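PDB 4BGF: arylamine n-acetyltransferase NAT, which catalyses the transfer of an acetyl group from acetyl-CoA to arylamines. Local coordinates for residues A[7-11]-A[12-16]. Numbering follows the deposited sequence.
Sequences AYFDR and INYRG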
ATOM      1  N   ALA A   7     -11.144 -15.786   6.598  1.00 37.93           N
ATOM      2  CA  ALA A   7     -11.848 -14.525   6.654  1.00 33.20           C
ATOM      3  C   ALA A   7     -11.188 -13.508   5.755  1.00 30.78           C
ATOM      4  O   ALA A   7     -11.849 -12.641   5.204  1.00 30.42           O
ATOM      5  CB  ALA A   7     -11.891 -14.026   8.049  1.00 32.99           C
ATOM      6  N   TYR A   8      -9.883 -13.636   5.616  1.00 29.36           N
ATOM      7  CA  TYR A   8      -9.100 -12.754   4.774  1.00 27.28           C
ATOM      8  C   TYR A   8      -9.353 -13.115   3.327  1.00 27.98           C
ATOM      9  O   TYR A   8      -9.455 -12.247   2.465  1.00 50.25           O
ATOM     10  CB  TYR A   8      -7.609 -12.892   5.121  1.00 25.96           C
ATOM     11  CG  TYR A   8      -6.711 -12.245   4.100  1.00 28.60           C
ATOM     12  CD1 TYR A   8      -6.432 -10.882   4.159  1.00 22.59           C
ATOM     13  CD2 TYR A   8      -6.160 -12.992   3.066  1.00 25.74           C
ATOM     14  CE1 TYR A   8      -5.633 -10.282   3.233  1.00 21.40           C
ATOM     15  CE2 TYR A   8      -5.355 -12.408   2.126  1.00 23.65           C
ATOM     16  CZ  TYR A   8      -5.094 -11.044   2.201  1.00 28.67           C
ATOM     17  OH  TYR A   8      -4.282 -10.447   1.245  1.00 25.67           O
ATOM     18  N   PHE A   9      -9.473 -14.408   3.052  1.00 41.23           N
ATOM     19  CA  PHE A   9      -9.773 -14.868   1.703  1.00 39.45           C
ATOM     20  C   PHE A   9     -11.177 -14.485   1.254  1.00 38.05           C
ATOM     21  O   PHE A   9     -11.372 -14.175   0.090  1.00 38.47           O
ATOM     22  CB  PHE A   9      -9.605 -16.377   1.593  1.00 36.80           C
ATOM     23  CG  PHE A   9      -8.178 -16.839   1.611  1.00 32.18           C
ATOM     24  CD1 PHE A   9      -7.126 -15.990   1.300  1.00 29.97           C
ATOM     25  CD2 PHE A   9      -7.891 -18.148   1.958  1.00 44.24           C
ATOM     26  CE1 PHE A   9      -5.816 -16.439   1.323  1.00 29.51           C
ATOM     27  CE2 PHE A   9      -6.587 -18.609   1.985  1.00 39.65           C
ATOM     28  CZ  PHE A   9      -5.544 -17.752   1.670  1.00 35.75           C
ATOM     29  N   ASP A  10     -12.147 -14.490   2.163  1.00 38.24           N
ATOM     30  CA  ASP A  10     -13.514 -14.128   1.800  1.00 42.47           C
ATOM     31  C   ASP A  10     -13.736 -12.608   1.826  1.00 40.24           C
ATOM     32  O   ASP A  10     -14.741 -12.123   1.334  1.00 46.37           O
ATOM     33  CB  ASP A  10     -14.541 -14.865   2.674  1.00 47.39           C
ATOM     34  CG  ASP A  10     -14.727 -16.341   2.267  1.00 50.74           C
ATOM     35  OD1 ASP A  10     -13.788 -17.151   2.471  1.00 49.14           O
ATOM     36  OD2 ASP A  10     -15.817 -16.688   1.750  1.00 54.46           O
ATOM     37  N   ARG A  11     -12.789 -11.866   2.373  1.00 30.62           N
ATOM     38  CA  ARG A  11     -12.810 -10.405   2.321  1.00 35.88           C
ATOM     39  C   ARG A  11     -12.431  -9.964   0.921  1.00 37.54           C
ATOM     40  O   ARG A  11     -13.124  -9.178   0.290  1.00 36.37           O
ATOM     41  CB  ARG A  11     -11.797  -9.833   3.321  1.00 27.06           C
ATOM     42  CG  ARG A  11     -11.348  -8.401   3.087  1.00 25.16           C
ATOM     43  CD  ARG A  11     -12.226  -7.381   3.801  1.00 32.97           C
ATOM     44  NE  ARG A  11     -11.557  -6.089   3.927  1.00 31.74           N
ATOM     45  CZ  ARG A  11     -11.844  -5.000   3.214  1.00 32.93           C
ATOM     46  NH1 ARG A  11     -12.806  -5.011   2.299  1.00 27.05           N
ATOM     47  NH2 ARG A  11     -11.154  -3.882   3.435  1.00 34.51           N
ATOM     48  N   ILE A  12     -11.301 -10.477   0.461  1.00 35.86           N
ATOM     49  CA  ILE A  12     -10.787 -10.178  -0.866  1.00 34.45           C
ATOM     50  C   ILE A  12     -11.348 -11.161  -1.903  1.00 36.85           C
ATOM     51  O   ILE A  12     -11.051 -11.044  -3.082  1.00 37.12           O
ATOM     52  CB  ILE A  12      -9.222 -10.183  -0.875  1.00 30.00           C
ATOM     53  CG1 ILE A  12      -8.646 -11.611  -0.826  1.00 27.64           C
ATOM     54  CG2 ILE A  12      -8.702  -9.346   0.284  1.00 23.71           C
ATOM     55  CD1 ILE A  12      -7.141 -11.666  -0.865  1.00 25.10           C
ATOM     56  N   ASN A  13     -12.176 -12.103  -1.453  1.00 40.00           N
ATOM     57  CA  ASN A  13     -12.809 -13.092  -2.323  1.00 44.51           C
ATOM     58  C   ASN A  13     -11.758 -13.853  -3.123  1.00 46.35           C
ATOM     59  O   ASN A  13     -11.776 -13.881  -4.355  1.00 47.79           O
ATOM     60  CB  ASN A  13     -13.827 -12.413  -3.248  1.00 49.42           C
ATOM     61  CG  ASN A  13     -14.891 -13.370  -3.774  1.00 56.64           C
ATOM     62  OD1 ASN A  13     -15.014 -14.519  -3.326  1.00 58.06           O
ATOM     63  ND2 ASN A  13     -15.684 -12.883  -4.728  1.00 60.38           N
ATOM     64  N   TYR A  14     -10.823 -14.463  -2.410  1.00 44.56           N
ATOM     65  CA  TYR A  14      -9.799 -15.249  -3.051  1.00 41.96           C
ATOM     66  C   TYR A  14     -10.257 -16.687  -3.145  1.00 43.95           C
ATOM     67  O   TYR A  14     -10.558 -17.328  -2.144  1.00 36.67           O
ATOM     68  CB  TYR A  14      -8.474 -15.153  -2.298  1.00 37.22           C
ATOM     69  CG  TYR A  14      -7.394 -16.003  -2.901  1.00 31.85           C
ATOM     70  CD1 TYR A  14      -6.753 -15.626  -4.063  1.00 32.25           C
ATOM     71  CD2 TYR A  14      -7.030 -17.185  -2.314  1.00 33.00           C
ATOM     72  CE1 TYR A  14      -5.770 -16.403  -4.610  1.00 32.68           C
ATOM     73  CE2 TYR A  14      -6.069 -17.981  -2.856  1.00 35.56           C
ATOM     74  CZ  TYR A  14      -5.429 -17.585  -3.997  1.00 34.47           C
ATOM     75  OH  TYR A  14      -4.460 -18.415  -4.519  1.00 34.35           O
ATOM     76  N   ARG A  15     -10.310 -17.152  -4.387  1.00 47.14           N
ATOM     77  CA  ARG A  15     -10.516 -18.543  -4.732  1.00 52.93           C
ATOM     78  C   ARG A  15      -9.302 -18.900  -5.563  1.00 53.60           C
ATOM     79  O   ARG A  15      -9.096 -18.328  -6.632  1.00 58.14           O
ATOM     80  CB  ARG A  15     -11.776 -18.721  -5.586  1.00 56.71           C
ATOM     81  CG  ARG A  15     -13.061 -18.245  -4.939  1.00 55.49           C
ATOM     82  CD  ARG A  15     -13.543 -19.219  -3.894  1.00 59.08           C
ATOM     83  NE  ARG A  15     -14.170 -18.518  -2.780  1.00 61.85           N
ATOM     84  CZ  ARG A  15     -15.455 -18.165  -2.714  1.00 68.11           C
ATOM     85  NH1 ARG A  15     -16.305 -18.461  -3.693  1.00 71.20           N
ATOM     86  NH2 ARG A  15     -15.894 -17.516  -1.641  1.00 70.45           N
ATOM     87  N   GLY A  16      -8.469 -19.798  -5.056  1.00 48.50           N
ATOM     88  CA  GLY A  16      -7.343 -20.299  -5.819  1.00 44.98           C
ATOM     89  C   GLY A  16      -6.566 -21.240  -4.938  1.00 43.25           C
ATOM     90  O   GLY A  16      -7.009 -21.527  -3.823  1.00 42.24           O
TER
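Phe9 and Tyr14 meet where helix 5-11 ends, at a C-cap of the Schellman type. Tyr14 N donates to Phe9 O (2.6 Å), the 6→1 bond of this motif, and Asn13 turns the chain away with a positive phi. The cap is incomplete, because Asn13 N lies 3.8 Å from Asp10 O and the companion 5→2 bond is not made. The apolar contact expected across such a cap is present. The two side chains run alongside each other in the same direction. Tyr14 CD2 sits over one face of the Phe9 ring, toward its rim, 3.8 Å from Phe9 CD1. The ring planes are inclined at 46°. Both rings also touch Leu28 of helix 22-35, and Tyr14 OH is hydrogen-bonded to Ala17 O.

Ile12 continues the helical bonding, its N donating to Tyr8 O at 3.2 Å. Its side chain then runs back over that carbonyl. CB lies alongside Tyr8 O. A chi1 of 75° tucks Ile12 CG1 over the backbone, within 3.4 Å of Tyr8 O. CG2 rests near the same oxygen and the Arg11 carbonyl carbon. At the tip, Ile12 CD1 meets the Tyr8 ring obliquely, 3.6 Å from Tyr8 CE2. That ring is fixed at its far end by a hydrogen bond between Tyr8 OH and His32 ND1, and helix 70-83 packs against it.

On the exposed side, Asp10 OD2 forms a long salt bridge with Arg15 NH2 (3.5 Å). Asp10 OD2 approaches the edge of the Arg15 guanidinium, near its plane; the carboxylate and guanidinium planes are inclined at 49°. Asn13 OD1 lies above the Arg15 guanidinium, off its centre and 3.5 Å from its plane.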